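Local coordinates for beta-1,3-1,4-glucanase (PDB 5H4R), which probably hydrolyses beta-1,3-1,4-glucans such as lichenan, as a family 5 glycoside hydrolase, and here holds a cello-oligosaccharide in its cleft, at residues Phe94-Ile99 against Thr356-Asp361; Tyr274-Phe279 against Val340-Tyr345; Phe372-Arg377 against Pro385-Ala390. The protein carries 1 engineered substitution. All blocks are in the same frame, centred on the assembly; numbering follows the deposited sequence.

Contact 1: residues Phe94-Ile99 against Thr356-Asp361. With BGC (beta-D-glucopyranose), chain B; BGC (beta-D-glucopyranose), chain C.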
# COMPACT_ATOMS: atom_id res chain seq x y z
N PHE A 94 -9.87 7.61 10.02
CA PHE A 94 -8.62 7.30 9.35
C PHE A 94 -7.63 8.45 9.56
O PHE A 94 -8.01 9.61 9.48
CB PHE A 94 -8.85 7.07 7.86
CG PHE A 94 -9.69 5.84 7.57
CD1 PHE A 94 -9.12 4.56 7.55
CD2 PHE A 94 -11.06 5.96 7.34
CE1 PHE A 94 -9.90 3.46 7.27
CE2 PHE A 94 -11.84 4.85 7.08
CZ PHE A 94 -11.26 3.60 7.05
N ASN A 95 -6.38 8.12 9.83
CA ASN A 95 -5.37 9.16 9.96
C ASN A 95 -4.29 9.07 8.89
O ASN A 95 -3.37 9.91 8.89
CB ASN A 95 -4.71 9.12 11.34
CG ASN A 95 -4.15 10.48 11.72
OD1 ASN A 95 -4.72 11.52 11.35
ND2 ASN A 95 -3.05 10.49 12.45
N THR A 96 -4.39 8.11 7.99
CA THR A 96 -3.46 7.93 6.89
C THR A 96 -4.26 7.76 5.61
O THR A 96 -5.27 7.06 5.61
CB THR A 96 -2.55 6.70 7.11
OG1 THR A 96 -1.72 6.91 8.25
CG2 THR A 96 -1.64 6.48 5.93
N ILE A 97 -3.82 8.41 4.54
CA ILE A 97 -4.35 8.17 3.20
C ILE A 97 -3.21 7.70 2.33
O ILE A 97 -2.15 8.35 2.27
CB ILE A 97 -5.00 9.43 2.59
CG1 ILE A 97 -5.51 9.11 1.18
CG2 ILE A 97 -4.03 10.56 2.56
CD1 ILE A 97 -6.57 10.04 0.73
N ARG A 98 -3.39 6.56 1.68
CA ARG A 98 -2.45 6.11 0.68
C ARG A 98 -3.00 6.48 -0.69
O ARG A 98 -4.16 6.20 -1.00
CB ARG A 98 -2.20 4.60 0.79
CG ARG A 98 -1.20 4.07 -0.24
CD ARG A 98 -0.60 2.75 0.26
NE ARG A 98 0.30 2.03 -0.65
CZ ARG A 98 -0.10 1.15 -1.57
NH1 ARG A 98 -1.39 0.96 -1.81
NH2 ARG A 98 0.81 0.47 -2.28
N ILE A 99 -2.17 7.18 -1.47
CA ILE A 99 -2.52 7.67 -2.79
C ILE A 99 -1.63 6.95 -3.80
O ILE A 99 -0.53 7.42 -4.13
CB ILE A 99 -2.35 9.19 -2.88
CG1 ILE A 99 -3.23 9.89 -1.84
CG2 ILE A 99 -2.73 9.67 -4.30
CD1 ILE A 99 -2.90 11.41 -1.69
N THR A 356 0.63 -0.94 11.65
CA THR A 356 -0.53 -0.20 11.16
C THR A 356 -0.90 -0.67 9.75
O THR A 356 -0.03 -1.00 8.94
CB THR A 356 -0.23 1.30 11.16
OG1 THR A 356 -0.15 1.73 12.52
CG2 THR A 356 -1.30 2.12 10.43
N CYS A 357 -2.21 -0.68 9.48
CA CYS A 357 -2.79 -1.22 8.25
C CYS A 357 -3.56 -0.15 7.47
O CYS A 357 -4.15 0.76 8.06
CB CYS A 357 -3.79 -2.33 8.59
SG CYS A 357 -3.24 -3.59 9.73
N CYS A 358 -3.67 -0.35 6.14
CA CYS A 358 -4.46 0.51 5.27
C CYS A 358 -5.42 -0.31 4.41
O CYS A 358 -4.97 -1.16 3.62
CB CYS A 358 -3.57 1.34 4.34
SG CYS A 358 -2.22 2.23 5.19
N TRP A 359 -6.72 -0.05 4.54
CA TRP A 359 -7.73 -0.73 3.73
C TRP A 359 -7.72 -0.25 2.29
O TRP A 359 -7.61 0.96 2.00
CB TRP A 359 -9.11 -0.51 4.35
CG TRP A 359 -10.24 -1.24 3.64
CD1 TRP A 359 -10.85 -0.87 2.46
CD2 TRP A 359 -10.89 -2.44 4.07
NE1 TRP A 359 -11.83 -1.79 2.12
CE2 TRP A 359 -11.86 -2.76 3.09
CE3 TRP A 359 -10.73 -3.29 5.17
CZ2 TRP A 359 -12.69 -3.88 3.20
CZ3 TRP A 359 -11.56 -4.41 5.29
CH2 TRP A 359 -12.53 -4.69 4.30
N TRP A 360 -7.88 -1.19 1.36
CA TRP A 360 -7.95 -0.91 -0.08
C TRP A 360 -9.39 -0.54 -0.43
O TRP A 360 -10.24 -1.42 -0.55
CB TRP A 360 -7.49 -2.14 -0.86
CG TRP A 360 -7.51 -1.94 -2.32
CD1 TRP A 360 -8.37 -2.50 -3.21
CD2 TRP A 360 -6.65 -1.09 -3.07
NE1 TRP A 360 -8.10 -2.06 -4.49
CE2 TRP A 360 -7.04 -1.19 -4.43
CE3 TRP A 360 -5.58 -0.26 -2.74
CZ2 TRP A 360 -6.40 -0.50 -5.43
CZ3 TRP A 360 -4.94 0.41 -3.75
CH2 TRP A 360 -5.35 0.29 -5.08
N ASP A 361 -9.68 0.75 -0.62
CA ASP A 361 -11.03 1.19 -0.96
C ASP A 361 -11.03 1.67 -2.41
O ASP A 361 -10.64 2.81 -2.70
CB ASP A 361 -11.53 2.29 -0.02
CG ASP A 361 -13.02 2.57 -0.20
OD1 ASP A 361 -13.54 2.31 -1.31
OD2 ASP A 361 -13.64 3.11 0.75
C2 BGC B . -2.77 -3.96 -5.94
C3 BGC B . -4.04 -3.14 -6.13
C4 BGC B . -5.17 -4.12 -6.36
C5 BGC B . -5.42 -4.78 -5.00
C6 BGC B . -6.54 -5.82 -5.05
C1 BGC B . -3.00 -5.30 -5.21
O2 BGC B . -1.77 -3.15 -5.29
O3 BGC B . -3.84 -2.30 -7.26
O4 BGC B . -6.33 -3.39 -6.75
O5 BGC B . -4.23 -5.39 -4.50
O6 BGC B . -6.37 -6.78 -6.10
C2 BGC C . -8.42 -3.34 -7.88
C3 BGC C . -9.15 -3.85 -9.11
C4 BGC C . -8.35 -3.48 -10.36
C5 BGC C . -6.91 -3.98 -10.23
C6 BGC C . -6.04 -3.53 -11.39
C1 BGC C . -7.01 -3.91 -7.87
O2 BGC C . -9.13 -3.76 -6.71
O3 BGC C . -10.44 -3.23 -9.12
O4 BGC C . -8.95 -4.19 -11.46
O5 BGC C . -6.34 -3.47 -9.05
O6 BGC C . -4.78 -4.23 -11.34

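Contact 2: residues Tyr274-Phe279 against Val340-Tyr345. With BGC (beta-D-glucopyranose), chain B; BGC (beta-D-glucopyranose), chain D.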
# COMPACT_ATOMS: atom_id res chain seq x y z
N TYR A 274 -3.73 -9.68 1.73
CA TYR A 274 -5.17 -9.95 1.69
C TYR A 274 -5.33 -11.41 2.09
O TYR A 274 -5.41 -12.30 1.26
CB TYR A 274 -5.73 -9.66 0.32
CG TYR A 274 -5.62 -8.24 -0.19
CD1 TYR A 274 -4.46 -7.77 -0.79
CD2 TYR A 274 -6.70 -7.40 -0.15
CE1 TYR A 274 -4.38 -6.49 -1.30
CE2 TYR A 274 -6.65 -6.13 -0.68
CZ TYR A 274 -5.48 -5.65 -1.24
OH TYR A 274 -5.44 -4.39 -1.78
N ARG A 275 -5.30 -11.64 3.39
CA ARG A 275 -5.21 -12.98 3.95
C ARG A 275 -6.25 -13.17 5.03
O ARG A 275 -6.51 -12.24 5.82
CB ARG A 275 -3.83 -13.23 4.53
CG ARG A 275 -2.79 -13.05 3.45
CD ARG A 275 -1.55 -13.71 3.76
NE ARG A 275 -0.63 -13.52 2.64
CZ ARG A 275 0.62 -13.93 2.65
NH1 ARG A 275 1.11 -14.55 3.71
NH2 ARG A 275 1.38 -13.69 1.57
N PRO A 276 -6.86 -14.37 5.10
CA PRO A 276 -6.66 -15.52 4.20
C PRO A 276 -7.19 -15.25 2.81
O PRO A 276 -8.27 -14.70 2.64
CB PRO A 276 -7.44 -16.64 4.88
CG PRO A 276 -8.50 -15.94 5.66
CD PRO A 276 -7.86 -14.64 6.14
N TYR A 277 -6.37 -15.62 1.82
CA TYR A 277 -6.65 -15.28 0.42
C TYR A 277 -8.02 -15.78 -0.03
O TYR A 277 -8.76 -15.04 -0.70
CB TYR A 277 -5.55 -15.87 -0.46
CG TYR A 277 -5.83 -15.79 -1.93
CD1 TYR A 277 -5.62 -14.60 -2.64
CD2 TYR A 277 -6.31 -16.89 -2.62
CE1 TYR A 277 -5.89 -14.53 -3.97
CE2 TYR A 277 -6.58 -16.80 -3.97
CZ TYR A 277 -6.37 -15.63 -4.63
OH TYR A 277 -6.65 -15.59 -5.99
N ASN A 278 -8.37 -17.02 0.31
CA ASN A 278 -9.60 -17.61 -0.22
C ASN A 278 -10.84 -16.85 0.24
O ASN A 278 -11.86 -16.82 -0.47
CB ASN A 278 -9.69 -19.10 0.12
CG ASN A 278 -9.69 -19.41 1.62
OD1 ASN A 278 -9.56 -18.54 2.46
ND2 ASN A 278 -9.86 -20.69 1.95
N PHE A 279 -10.77 -16.21 1.41
CA PHE A 279 -11.83 -15.34 1.91
C PHE A 279 -11.74 -13.91 1.39
O PHE A 279 -12.72 -13.35 0.88
CB PHE A 279 -11.81 -15.30 3.45
CG PHE A 279 -12.75 -14.30 4.03
CD1 PHE A 279 -14.10 -14.52 4.01
CD2 PHE A 279 -12.27 -13.11 4.56
CE1 PHE A 279 -14.97 -13.58 4.51
CE2 PHE A 279 -13.15 -12.18 5.06
CZ PHE A 279 -14.48 -12.41 5.05
N VAL A 340 -16.93 -7.85 8.84
CA VAL A 340 -16.81 -7.08 10.08
C VAL A 340 -15.89 -7.78 11.08
O VAL A 340 -14.97 -7.18 11.65
CB VAL A 340 -18.21 -6.83 10.67
CG1 VAL A 340 -18.15 -6.36 12.12
CG2 VAL A 340 -19.01 -5.85 9.82
N GLU A 341 -16.10 -9.08 11.29
CA GLU A 341 -15.23 -9.81 12.21
C GLU A 341 -13.79 -9.85 11.71
O GLU A 341 -12.85 -9.64 12.48
CB GLU A 341 -15.76 -11.22 12.43
CG GLU A 341 -17.05 -11.26 13.23
CD GLU A 341 -17.62 -12.67 13.44
OE1 GLU A 341 -16.84 -13.65 13.60
OE2 GLU A 341 -18.87 -12.81 13.43
N PHE A 342 -13.61 -10.12 10.41
CA PHE A 342 -12.30 -10.08 9.77
C PHE A 342 -11.60 -8.75 10.03
O PHE A 342 -10.41 -8.72 10.38
CB PHE A 342 -12.45 -10.31 8.27
CG PHE A 342 -11.24 -9.98 7.45
CD1 PHE A 342 -10.22 -10.89 7.26
CD2 PHE A 342 -11.14 -8.73 6.82
CE1 PHE A 342 -9.11 -10.55 6.48
CE2 PHE A 342 -10.05 -8.40 6.04
CZ PHE A 342 -9.03 -9.31 5.87
N ALA A 343 -12.30 -7.64 9.78
CA ALA A 343 -11.64 -6.35 9.82
C ALA A 343 -11.21 -5.99 11.23
O ALA A 343 -10.09 -5.48 11.43
CB ALA A 343 -12.56 -5.26 9.26
N ALA A 344 -12.06 -6.26 12.21
CA ALA A 344 -11.69 -6.02 13.59
C ALA A 344 -10.49 -6.87 13.97
O ALA A 344 -9.55 -6.39 14.62
CB ALA A 344 -12.87 -6.32 14.51
N TYR A 345 -10.53 -8.16 13.63
CA TYR A 345 -9.46 -9.06 14.03
C TYR A 345 -8.14 -8.66 13.39
O TYR A 345 -7.10 -8.60 14.05
CB TYR A 345 -9.81 -10.51 13.68
CG TYR A 345 -8.77 -11.47 14.20
CD1 TYR A 345 -8.87 -11.99 15.48
CD2 TYR A 345 -7.70 -11.86 13.41
CE1 TYR A 345 -7.92 -12.87 15.97
CE2 TYR A 345 -6.74 -12.76 13.89
CZ TYR A 345 -6.85 -13.25 15.17
OH TYR A 345 -5.92 -14.13 15.66
C2 BGC B . -2.77 -3.96 -5.94
C3 BGC B . -4.04 -3.14 -6.13
C4 BGC B . -5.17 -4.12 -6.36
C5 BGC B . -5.42 -4.78 -5.00
C6 BGC B . -6.54 -5.82 -5.05
C1 BGC B . -3.00 -5.30 -5.21
O2 BGC B . -1.77 -3.15 -5.29
O3 BGC B . -3.84 -2.30 -7.26
O4 BGC B . -6.33 -3.39 -6.75
O5 BGC B . -4.23 -5.39 -4.50
O6 BGC B . -6.37 -6.78 -6.10
C2 BGC D . -3.85 -9.84 -6.90
C3 BGC D . -3.56 -8.37 -7.16
C4 BGC D . -3.33 -7.63 -5.84
C5 BGC D . -2.23 -8.35 -5.05
C6 BGC D . -2.11 -7.96 -3.57
C1 BGC D . -2.70 -10.47 -6.11
O1 BGC D . -2.96 -11.83 -5.75
O2 BGC D . -4.04 -10.48 -8.17
O3 BGC D . -4.66 -7.77 -7.85
O4 BGC D . -2.96 -6.29 -6.24
O5 BGC D . -2.58 -9.71 -4.92
O6 BGC D . -1.22 -8.87 -2.86

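Contact 3: residues Phe372-Arg377 against Pro385-Ala390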
# COMPACT_ATOMS: atom_id res chain seq x y z
N PHE A 372 -14.31 -3.97 -3.06
CA PHE A 372 -13.64 -3.60 -1.83
C PHE A 372 -14.12 -2.25 -1.27
O PHE A 372 -13.59 -1.79 -0.26
CB PHE A 372 -12.12 -3.51 -2.08
CG PHE A 372 -11.41 -4.85 -2.15
CD1 PHE A 372 -11.17 -5.56 -0.98
CD2 PHE A 372 -10.90 -5.33 -3.34
CE1 PHE A 372 -10.48 -6.76 -1.01
CE2 PHE A 372 -10.19 -6.53 -3.39
CZ PHE A 372 -10.00 -7.25 -2.20
N GLY A 373 -15.09 -1.62 -1.92
CA GLY A 373 -15.47 -0.28 -1.53
C GLY A 373 -16.07 -0.22 -0.14
O GLY A 373 -16.79 -1.13 0.29
N LEU A 374 -15.79 0.90 0.55
CA LEU A 374 -16.43 1.27 1.80
C LEU A 374 -17.17 2.60 1.70
O LEU A 374 -18.34 2.67 2.07
CB LEU A 374 -15.38 1.35 2.93
CG LEU A 374 -14.59 0.08 3.19
CD1 LEU A 374 -13.57 0.32 4.29
CD2 LEU A 374 -15.47 -1.12 3.56
N LEU A 375 -16.51 3.61 1.17
CA LEU A 375 -17.09 4.93 0.98
C LEU A 375 -17.70 5.03 -0.43
O LEU A 375 -16.98 4.84 -1.42
CB LEU A 375 -16.01 5.99 1.17
CG LEU A 375 -16.52 7.42 0.99
CD1 LEU A 375 -17.56 7.82 2.04
CD2 LEU A 375 -15.31 8.37 1.01
N ASP A 376 -19.00 5.33 -0.51
CA ASP A 376 -19.60 5.66 -1.81
C ASP A 376 -19.18 7.09 -2.15
O ASP A 376 -19.70 8.05 -1.59
CB ASP A 376 -21.11 5.52 -1.78
CG ASP A 376 -21.74 5.80 -3.15
OD1 ASP A 376 -21.30 5.19 -4.15
OD2 ASP A 376 -22.66 6.63 -3.24
N ARG A 377 -18.21 7.23 -3.05
CA ARG A 377 -17.62 8.55 -3.27
C ARG A 377 -18.62 9.56 -3.83
O ARG A 377 -18.50 10.76 -3.55
CB ARG A 377 -16.39 8.42 -4.16
CG ARG A 377 -15.28 7.68 -3.47
CD ARG A 377 -14.04 7.68 -4.32
NE ARG A 377 -13.16 6.59 -3.91
CZ ARG A 377 -12.02 6.30 -4.54
NH1 ARG A 377 -11.62 7.02 -5.56
NH2 ARG A 377 -11.29 5.26 -4.14
N PRO A 385 -20.49 1.14 7.11
CA PRO A 385 -19.97 1.77 8.33
C PRO A 385 -19.59 0.75 9.40
O PRO A 385 -18.73 1.04 10.25
CB PRO A 385 -21.12 2.67 8.77
CG PRO A 385 -22.35 2.04 8.19
CD PRO A 385 -21.90 1.44 6.87
N GLU A 386 -20.19 -0.43 9.37
CA GLU A 386 -19.87 -1.46 10.35
C GLU A 386 -18.42 -1.93 10.22
O GLU A 386 -17.77 -2.25 11.22
CB GLU A 386 -20.81 -2.64 10.20
CG GLU A 386 -22.30 -2.26 10.35
CD GLU A 386 -23.00 -1.87 9.05
OE1 GLU A 386 -22.36 -1.70 7.98
OE2 GLU A 386 -24.25 -1.74 9.12
N ILE A 387 -17.92 -2.03 8.99
CA ILE A 387 -16.53 -2.42 8.77
C ILE A 387 -15.62 -1.33 9.28
O ILE A 387 -14.60 -1.59 9.93
CB ILE A 387 -16.28 -2.75 7.29
CG1 ILE A 387 -17.08 -3.98 6.84
CG2 ILE A 387 -14.80 -2.96 7.02
CD1 ILE A 387 -16.97 -4.36 5.35
N VAL A 388 -15.95 -0.07 8.98
CA VAL A 388 -15.13 1.05 9.45
C VAL A 388 -15.10 1.07 10.97
O VAL A 388 -14.03 1.13 11.58
CB VAL A 388 -15.65 2.38 8.87
CG1 VAL A 388 -14.86 3.54 9.44
CG2 VAL A 388 -15.54 2.37 7.34
N SER A 389 -16.27 0.94 11.60
CA SER A 389 -16.34 0.97 13.06
C SER A 389 -15.58 -0.19 13.67
O SER A 389 -14.97 -0.05 14.74
CB SER A 389 -17.79 0.94 13.51
OG SER A 389 -18.43 2.14 13.17
N ALA A 390 -15.63 -1.35 13.01
CA ALA A 390 -14.89 -2.52 13.49
C ALA A 390 -13.40 -2.24 13.54
O ALA A 390 -12.71 -2.60 14.50
CB ALA A 390 -15.18 -3.72 12.60

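Contact 1: residues Phe94-Ile99 against Thr356-Asp361
Arg-98 and Trp-360 meet at the sugar-binding mouth of a (beta/alpha)8 TIM barrel, reaching inward from strands 96-99 and 356-361. These strands are not neighbours: strand 50-53 lies between them, so they touch through side chains inside the barrel. In Arg-98, CG stands anti to the backbone N (chi1 -179°) and the chain runs extended to NE, which carries the guanidinium up to the indole. NH1 comes 4.1 Å from CZ3 of Trp-360; the two planes are 63° apart, and the ring atom lies near the guanidinium plane, at its edge. The same guanidinium is gripped by salt bridges to Glu-184 and Glu-326 and hydrogen bonds to Asn-52 and Asn-187, which fix its rotation. Deeper in the barrel, CG2 of Thr-96 approaches SG of Cys-358 at 4.4 Å, a distant touch, while OG1 of Thr-96 turns to the carbonyl of Met-47. Trp-360 turns one ring face to the chain B glucose, whose C3 sits 3.6 Å above the plane, towards the rim. At the ring edge, NE1 donates a hydrogen bond to O2 of the chain C glucose, 3.0 Å long with an N-H...O angle of 151°.

Contact 2: residues Tyr274-Phe279 against Val340-Tyr345
Phe-342 reaches from helix 336-352 to the loop and short helix that follow strand 267-272. Its CG is anti to the backbone N (chi1 166°), which carries the ring off its helix towards Phe-279. CB and CG both lie 3.8 Å from CE2 of Phe-279, and CD1 rests against CD2 of that ring at 4.1 Å. The Phe-279 edge is thus turned to the root of the Phe-342 ring, with planes 53° apart, an oblique aromatic pair. Farther out, CE1 meets the carbonyl O of Arg-275 at 3.2 Å, in the ring plane; this oxygen is buried without a hydrogen-bond partner. CZ, at the tip, is 3.9 Å from the same Arg-275 O. CD of Pro-276, which follows a cis peptide bond and occupies the N-cap position of the short helix, lies 4.3 Å from CE1. Tyr-274 turns to the glycan, OH 3.1 Å from O5 of the chain B glucose and hydrogen-bonded to OE1 of Glu-326, CE1 against C6 of the chain D glucose. A leucine here would probably leave Glu-326 without that partner and remove the ring atoms both sugars lie against. Trp-293 packs against both phenylalanines, helix 298-316 against Pro-276, and helix 385-395 against Ala-343 and Ala-344.

Contact 3: residues Phe372-Arg377 against Pro385-Ala390
Leu-374 forks against two consecutive residues of helix 385-395, and every direct contact here is apolar. Its CD2 branch lies 4.0 Å from both CG2 and CD1 of Ile-387, so this one methyl meets both arms of the isoleucine; the two side chains cross at about a right angle. The other branch, CD1, touches CG2 of Val-388 at 4.2 Å on a more slanting approach. The leucine CG stands anti to its own carbonyl carbon (chi1 -58°), and from there the two methyls part to the two helix residues. The arrangement belongs to the end of the TIM barrel: the chain leaves strand 356-361, makes the small antiparallel pair 375-376 and 381-382, and enters the C-terminal helix, which packs outside the barrel. Trp-382 of that pair touches both Leu-374 and Val-388, and Ile-387 also rests on Ala-343 of helix 336-352. The polar bonds lie elsewhere: within the helix, Ser-389 N bonds to Pro-385 O and Ala-390 N to Glu-386 O, while 372-377 is tied to strand 356-361, the backbone N of Leu-375 to OD2 of Asp-361 and the carbonyl O of Phe-372 to NE1 of Trp-359.

Overall arrangement
From the N terminus, the second barrel strand, 96-99, opens the longest loop; contact 1 closes it 257 residues later at the eighth strand, 356-361, across the barrel interior. Contact 2 is nested inside that loop, joining the segment after the sixth strand to helix 336-352, which leads into strand 356-361. Contact 3 follows in series and closes a short loop of seven residues, tying the segment after strand 356-361 to the last helix, which also packs on helix 336-352. The three meet directly: OH of Tyr-274 lies 3.2 Å from CB of Trp-360, Ala-344 packs on Ala-390, and CB of Phe-372 lies 3.2 Å from O of Trp-360. Contacts 1 and 2 both touch the chain B glucose, through Trp-360 and Tyr-274.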